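Alkylpurine DNA glycosylase AlkC (Pseudomonas fluorescens, PDB 5VHV) removes alkylated purine bases from damaged DNA as a repair glycosylase that works without base flipping. Local coordinates at residues 87-92 / 108-113; 122-125 / 130-133; 136-141 / 147-152. All blocks are in the same frame, centred on the assembly; numbering follows the deposited sequence.

Overall arrangement
All three contacts lie on one side of the chain's centre, in the all-helical part of the protein, and follow one another along the sequence. Contacts 2 and 3 share helix 128-138, while contact 1 joins the earlier helices 87-95 and 100-110. All three are buried. Contacts 1 and 2 are mainly apolar: a phenylalanine ring among aliphatic groups in the first, a threonine packed on the neighbouring helix in the second. Contact 3 adds an arginine-to-carbonyl bond at its margin, where Asp141 and Arg147 are partly exposed, and its helix 144-152 reaches a DNA phosphate. A salt bridge from Lys108 to Asp141 ties contact 1 to contact 3; Val92 O packs against Phe123 between contacts 1 and 2.

Contact 1. Residues 87-92 / 108-113; sequences FLPHYV and KYFTTF
Pro89 and Phe110 mark the nearest approach of the two backbones, their CA atoms lying 6.4 Å apart, with one residue on helix 87-95 and the other on helix 100-110. No hydrogen bond crosses between the segments; all the binding is apolar, and it centres on the Phe110 ring. With CG anti to the carbonyl carbon (chi1 -72°), that ring reaches out to the neighbouring helix and lies over Leu88. Leu88 CB sits 3.7 Å from the centroid of the Phe110 ring and 5° off its normal, a CH-pi contact almost exactly over the middle of one face. The CD1 branch of the same leucine continues outward to the rim, 4.0 Å from Phe110 CD1. The packing of neighbouring helices is consistent with the HEAT-like solenoid of the DNA alkylation repair family. Val92 meets the ring differently: its CG2 methyl lies near the ring plane, at the edge, 3.8 Å from Phe110 CE2. Pro89 touches the root of the side chain, with CD 4.1 Å from Phe110 CB. A serine in place of Phe110 would probably leave Leu88 CB without its aromatic cover, open a gap between the two helices and take the edge contact from Val92. Phe110 also meets Tyr73 edge-to-face, so helix 65-75 joins the cluster. Past Phe110 the backbone angles remain helical to Phe113, whose N donates to Phe110 O at 2.9 Å.

Contact 2. Residues 122-125 / 130-133; sequences HFLL and RTLA
Thr131 packs with both its branches against Phe123 and Leu124, where helix 119-126 gives way to helix 128-138. This is a tight helix-to-helix turn within the HEAT-like solenoid, in which Asp127 alone separates the two helices. The Thr131 CG2 methyl lies 3.7 Å from Leu124 CD2 and nearly as near to CG of the same leucine, the methyl and the leucine branch meeting at a slant. Because chi1 of Thr131 is -53°, CG2 stands anti to the backbone N while OG1 lies beside that N and faces the preceding helix. There OG1 comes within 3.4 Å of Phe123 CB, so the hydroxyl rests against the root of the phenylalanine side chain. The ring itself turns away from helix 128-138 and packs on Ser103 and Met104 of helix 100-110. The first shell is completed by Leu124 CD2, which extends past the threonine to lie 4.0 Å from Leu132 N.

In the next shell, the buried hydroxyl of Thr131 finds its hydrogen-bond partner in Asp127 O, four residues earlier, in the bend itself, which ties down its rotation. Phe100 of helix 100-110 also touches Thr131, so the same earlier helix backs both sides of the turn. At the far end of the phenylalanine, Phe123 CZ lies 3.7 Å from Val92 O.

Contact 3. Residues 136-141 / 147-152; sequences QAWSQD and RRLASE
Trp138 and Leu149 form the apolar side of this contact. The Leu149 CD2 methyl approaches the six-membered part of the indole obliquely and comes to 3.4 Å from Trp138 CZ3, a close fit. Leu149 CG follows it to the same part of the ring, a little farther off. Behind them Ala150 CB fills the angle between the helices, 3.9 Å from Ser139 CB and 4.1 Å from Trp138 CB. A type I turn from Trp138 to Asp141 follows helix 128-138, and helix 144-152 folds back beside it, a short connection between successive helices of the HEAT-like solenoid. Ser139 OG, set between its backbone N and carbonyl carbon (chi1 78°), bonds to Gln136 O at 2.8 Å; OG is also hydrogen-bonded to His180 ND1, of helix 175-181.

Arg147 makes the polar link across the contact. Its CD lies 3.4 Å from Ser139 O, and beyond it a bend at chi3 (-55°) turns the guanidinium back so that NH1 donates to Asp141 O at 3.0 Å. The acceptor lies in the guanidinium plane, at its edge, though the donor is tilted out of the carbonyl plane. The NE side of the group is held by a salt bridge to Asp184. Next along the helix, Arg148 takes no part in the turn; its NH2 forms a salt bridge with a phosphate of the bound DNA.

Contact 1. Residues 87-92 / 108-113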
# COMPACT_ATOMS: atom_id res chain seq x y z
N PHE A 87 -8.55 0.74 17.31
CA PHE A 87 -9.37 1.72 18.00
C PHE A 87 -8.59 2.44 19.09
O PHE A 87 -8.97 3.55 19.48
CB PHE A 87 -10.66 1.12 18.55
CG PHE A 87 -10.51 0.26 19.80
CD1 PHE A 87 -10.37 0.85 21.05
CD2 PHE A 87 -10.57 -1.12 19.71
CE1 PHE A 87 -10.24 0.07 22.19
CE2 PHE A 87 -10.46 -1.91 20.84
CZ PHE A 87 -10.29 -1.32 22.10
N LEU A 88 -7.47 1.88 19.55
CA LEU A 88 -6.70 2.56 20.58
C LEU A 88 -6.03 3.82 20.04
O LEU A 88 -6.25 4.90 20.60
CB LEU A 88 -5.68 1.59 21.20
CG LEU A 88 -6.33 0.39 21.88
CD1 LEU A 88 -5.26 -0.69 22.09
CD2 LEU A 88 -6.96 0.83 23.18
N PRO A 89 -5.25 3.77 18.97
CA PRO A 89 -4.78 5.05 18.39
C PRO A 89 -5.91 5.95 17.95
O PRO A 89 -5.79 7.18 18.06
CB PRO A 89 -3.90 4.59 17.20
CG PRO A 89 -4.13 3.15 17.05
CD PRO A 89 -4.63 2.60 18.32
N HIS A 90 -7.04 5.40 17.50
CA HIS A 90 -8.16 6.25 17.14
C HIS A 90 -8.64 7.08 18.32
O HIS A 90 -8.96 8.26 18.17
CB HIS A 90 -9.32 5.43 16.59
CG HIS A 90 -10.43 6.28 16.04
ND1 HIS A 90 -10.35 6.91 14.81
CD2 HIS A 90 -11.60 6.66 16.59
CE1 HIS A 90 -11.45 7.62 14.62
NE2 HIS A 90 -12.23 7.48 15.69
N TYR A 91 -8.70 6.46 19.51
CA TYR A 91 -9.11 7.19 20.70
C TYR A 91 -8.16 8.37 20.95
O TYR A 91 -8.60 9.48 21.27
CB TYR A 91 -9.14 6.22 21.90
CG TYR A 91 -9.60 6.86 23.18
CD1 TYR A 91 -8.72 7.62 23.92
CD2 TYR A 91 -10.91 6.72 23.66
CE1 TYR A 91 -9.11 8.25 25.06
CE2 TYR A 91 -11.31 7.35 24.81
CZ TYR A 91 -10.39 8.11 25.51
OH TYR A 91 -10.74 8.77 26.66
N VAL A 92 -6.86 8.16 20.75
CA VAL A 92 -5.89 9.22 20.96
C VAL A 92 -6.11 10.37 19.97
O VAL A 92 -6.05 11.55 20.32
CB VAL A 92 -4.46 8.64 20.85
CG1 VAL A 92 -3.43 9.75 20.84
CG2 VAL A 92 -4.20 7.66 21.97
N LYS A 108 3.06 6.05 20.13
CA LYS A 108 4.29 5.28 20.00
C LYS A 108 4.14 3.93 20.70
O LYS A 108 4.66 2.91 20.23
CB LYS A 108 5.46 6.05 20.58
CG LYS A 108 6.79 5.33 20.46
CD LYS A 108 7.90 6.05 21.24
CE LYS A 108 9.17 5.23 21.18
NZ LYS A 108 10.32 5.90 21.85
N TYR A 109 3.45 3.93 21.83
CA TYR A 109 3.19 2.69 22.56
C TYR A 109 2.19 1.80 21.82
O TYR A 109 2.43 0.61 21.62
CB TYR A 109 2.66 3.03 23.95
CG TYR A 109 2.15 1.84 24.74
CD1 TYR A 109 3.03 1.00 25.40
CD2 TYR A 109 0.79 1.56 24.81
CE1 TYR A 109 2.56 -0.10 26.14
CE2 TYR A 109 0.32 0.48 25.54
CZ TYR A 109 1.20 -0.33 26.21
OH TYR A 109 0.74 -1.42 26.93
N PHE A 110 1.05 2.37 21.42
CA PHE A 110 -0.01 1.57 20.78
C PHE A 110 0.40 1.02 19.42
O PHE A 110 -0.13 -0.02 19.00
CB PHE A 110 -1.28 2.41 20.61
CG PHE A 110 -2.04 2.69 21.90
CD1 PHE A 110 -2.20 1.71 22.88
CD2 PHE A 110 -2.62 3.94 22.10
CE1 PHE A 110 -2.91 1.99 24.05
CE2 PHE A 110 -3.36 4.22 23.26
CZ PHE A 110 -3.48 3.26 24.24
N THR A 111 1.30 1.69 18.69
CA THR A 111 1.55 1.29 17.31
C THR A 111 2.15 -0.11 17.22
O THR A 111 1.96 -0.79 16.20
CB THR A 111 2.44 2.33 16.60
OG1 THR A 111 2.24 2.24 15.18
CG2 THR A 111 3.91 2.14 16.92
N THR A 112 2.83 -0.59 18.27
CA THR A 112 3.34 -1.96 18.24
C THR A 112 2.23 -3.01 18.35
O THR A 112 2.41 -4.15 17.90
CB THR A 112 4.36 -2.17 19.37
OG1 THR A 112 3.71 -2.09 20.65
CG2 THR A 112 5.46 -1.12 19.32
N PHE A 113 1.08 -2.66 18.90
CA PHE A 113 -0.04 -3.59 19.04
C PHE A 113 -0.90 -3.63 17.79
O PHE A 113 -1.62 -4.60 17.57
CB PHE A 113 -0.89 -3.17 20.25
CG PHE A 113 -0.16 -3.28 21.55
CD1 PHE A 113 -0.14 -4.49 22.23
CD2 PHE A 113 0.58 -2.21 22.05
CE1 PHE A 113 0.55 -4.62 23.42
CE2 PHE A 113 1.27 -2.34 23.24
CZ PHE A 113 1.27 -3.54 23.92

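Contact 2. Residues 122-125 / 130-133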
# COMPACT_ATOMS: atom_id res chain seq x y z
N HIS A 122 -4.25 12.57 11.63
CA HIS A 122 -5.05 13.67 12.16
C HIS A 122 -4.15 14.72 12.78
O HIS A 122 -4.42 15.93 12.68
CB HIS A 122 -6.06 13.15 13.18
CG HIS A 122 -7.07 12.23 12.58
ND1 HIS A 122 -8.17 12.69 11.87
CD2 HIS A 122 -7.11 10.88 12.50
CE1 HIS A 122 -8.86 11.66 11.42
NE2 HIS A 122 -8.24 10.55 11.79
N PHE A 123 -3.06 14.29 13.43
CA PHE A 123 -2.12 15.23 14.01
C PHE A 123 -1.29 15.91 12.93
O PHE A 123 -1.03 17.11 13.01
CB PHE A 123 -1.22 14.53 15.03
CG PHE A 123 -1.92 14.11 16.31
CD1 PHE A 123 -2.02 14.97 17.39
CD2 PHE A 123 -2.47 12.85 16.41
CE1 PHE A 123 -2.65 14.57 18.57
CE2 PHE A 123 -3.11 12.43 17.59
CZ PHE A 123 -3.21 13.30 18.66
N LEU A 124 -0.90 15.18 11.88
CA LEU A 124 -0.18 15.82 10.78
C LEU A 124 -1.06 16.85 10.08
O LEU A 124 -0.54 17.85 9.56
CB LEU A 124 0.32 14.76 9.79
CG LEU A 124 1.52 13.94 10.27
CD1 LEU A 124 1.68 12.71 9.42
CD2 LEU A 124 2.82 14.75 10.25
N LEU A 125 -2.38 16.65 10.09
CA LEU A 125 -3.28 17.59 9.42
C LEU A 125 -3.43 18.86 10.23
O LEU A 125 -3.35 19.97 9.68
CB LEU A 125 -4.64 16.93 9.19
CG LEU A 125 -5.65 17.78 8.42
CD1 LEU A 125 -5.15 18.08 6.98
CD2 LEU A 125 -7.01 17.07 8.41
N ARG A 130 4.71 20.33 14.31
CA ARG A 130 4.94 19.71 15.61
C ARG A 130 5.03 18.19 15.47
O ARG A 130 5.89 17.55 16.09
CB ARG A 130 3.84 20.09 16.59
CG ARG A 130 4.30 20.13 18.04
CD ARG A 130 3.15 20.46 18.99
NE ARG A 130 3.64 20.63 20.36
CZ ARG A 130 2.88 20.91 21.41
NH1 ARG A 130 1.56 21.07 21.27
NH2 ARG A 130 3.44 21.02 22.61
N THR A 131 4.14 17.61 14.67
CA THR A 131 4.07 16.16 14.52
C THR A 131 5.21 15.65 13.64
O THR A 131 5.78 14.59 13.91
CB THR A 131 2.70 15.77 13.93
OG1 THR A 131 1.65 16.35 14.73
CG2 THR A 131 2.52 14.27 13.90
N LEU A 132 5.58 16.42 12.61
CA LEU A 132 6.71 16.05 11.78
C LEU A 132 7.97 15.86 12.63
O LEU A 132 8.73 14.90 12.43
CB LEU A 132 6.95 17.10 10.69
CG LEU A 132 8.19 16.86 9.80
CD1 LEU A 132 8.05 15.59 8.97
CD2 LEU A 132 8.39 18.04 8.88
N ALA A 133 8.19 16.75 13.60
CA ALA A 133 9.39 16.64 14.44
C ALA A 133 9.39 15.33 15.21
O ALA A 133 10.42 14.67 15.36
CB ALA A 133 9.48 17.83 15.40

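Contact 3. Residues 136-141 / 147-152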
# COMPACT_ATOMS: atom_id res chain seq x y z
N GLN A 136 10.23 12.49 12.84
CA GLN A 136 11.66 12.45 12.59
C GLN A 136 12.40 11.73 13.71
O GLN A 136 13.30 10.93 13.45
CB GLN A 136 12.19 13.88 12.40
CG GLN A 136 11.68 14.48 11.10
CD GLN A 136 11.94 15.96 11.01
OE1 GLN A 136 12.12 16.64 12.03
NE2 GLN A 136 11.97 16.48 9.78
N ALA A 137 12.02 11.98 14.96
CA ALA A 137 12.63 11.22 16.05
C ALA A 137 12.28 9.74 15.92
O ALA A 137 13.14 8.87 16.09
CB ALA A 137 12.19 11.78 17.40
N TRP A 138 11.03 9.44 15.57
CA TRP A 138 10.61 8.04 15.46
C TRP A 138 11.38 7.31 14.37
O TRP A 138 11.57 6.09 14.47
CB TRP A 138 9.11 7.96 15.18
CG TRP A 138 8.25 8.31 16.36
CD1 TRP A 138 8.64 8.44 17.67
CD2 TRP A 138 6.84 8.53 16.34
NE1 TRP A 138 7.55 8.73 18.46
CE2 TRP A 138 6.43 8.77 17.67
CE3 TRP A 138 5.88 8.53 15.33
CZ2 TRP A 138 5.11 9.07 17.99
CZ3 TRP A 138 4.56 8.80 15.65
CH2 TRP A 138 4.19 9.05 16.99
N SER A 139 11.80 8.01 13.32
CA SER A 139 12.54 7.35 12.25
C SER A 139 13.90 6.85 12.70
O SER A 139 14.52 6.07 11.98
CB SER A 139 12.69 8.30 11.06
OG SER A 139 13.72 9.28 11.26
N GLN A 140 14.37 7.31 13.86
CA GLN A 140 15.63 6.88 14.44
C GLN A 140 15.44 5.98 15.65
O GLN A 140 16.41 5.67 16.34
CB GLN A 140 16.45 8.13 14.79
CG GLN A 140 16.67 9.03 13.58
CD GLN A 140 17.06 10.43 13.97
OE1 GLN A 140 16.22 11.33 14.08
NE2 GLN A 140 18.33 10.61 14.21
N ASP A 141 14.22 5.51 15.89
CA ASP A 141 13.92 4.67 17.04
C ASP A 141 14.52 3.28 16.88
O ASP A 141 14.67 2.77 15.76
CB ASP A 141 12.41 4.54 17.21
CG ASP A 141 12.01 4.13 18.60
OD1 ASP A 141 11.94 5.04 19.45
OD2 ASP A 141 11.77 2.93 18.86
N ARG A 147 9.82 2.98 13.63
CA ARG A 147 10.39 3.51 12.40
C ARG A 147 9.42 3.37 11.24
O ARG A 147 9.27 4.28 10.42
CB ARG A 147 11.70 2.80 12.07
CG ARG A 147 12.80 3.03 13.13
CD ARG A 147 14.18 2.73 12.60
NE ARG A 147 14.34 1.37 12.04
CZ ARG A 147 14.46 0.26 12.77
NH1 ARG A 147 14.41 0.32 14.10
NH2 ARG A 147 14.61 -0.90 12.17
N ARG A 148 8.73 2.23 11.18
CA ARG A 148 7.77 2.02 10.09
C ARG A 148 6.64 3.03 10.15
O ARG A 148 6.19 3.54 9.11
CB ARG A 148 7.26 0.57 10.15
CG ARG A 148 6.39 0.15 8.96
CD ARG A 148 4.90 0.47 9.16
NE ARG A 148 4.11 -0.19 8.12
CZ ARG A 148 2.79 -0.15 8.03
NH1 ARG A 148 2.06 0.52 8.93
NH2 ARG A 148 2.19 -0.81 7.03
N LEU A 149 6.16 3.34 11.35
CA LEU A 149 5.14 4.38 11.51
C LEU A 149 5.62 5.72 10.94
O LEU A 149 4.83 6.45 10.32
CB LEU A 149 4.80 4.53 13.00
CG LEU A 149 3.85 5.63 13.43
CD1 LEU A 149 2.49 5.44 12.73
CD2 LEU A 149 3.66 5.62 14.95
N ALA A 150 6.88 6.08 11.18
CA ALA A 150 7.41 7.35 10.70
C ALA A 150 7.28 7.48 9.18
O ALA A 150 6.91 8.55 8.67
CB ALA A 150 8.87 7.49 11.14
N SER A 151 7.53 6.39 8.46
CA SER A 151 7.44 6.36 7.00
C SER A 151 6.01 6.17 6.51
O SER A 151 5.59 6.82 5.54
CB SER A 151 8.30 5.21 6.46
OG SER A 151 8.11 5.09 5.05
N GLU A 152 5.25 5.28 7.13
CA GLU A 152 3.92 4.93 6.63
C GLU A 152 2.90 6.00 6.99
O GLU A 152 2.06 6.37 6.15
CB GLU A 152 3.50 3.57 7.18
CG GLU A 152 2.27 2.98 6.52
CD GLU A 152 2.54 2.41 5.14
OE1 GLU A 152 3.73 2.41 4.73
OE2 GLU A 152 1.58 1.98 4.47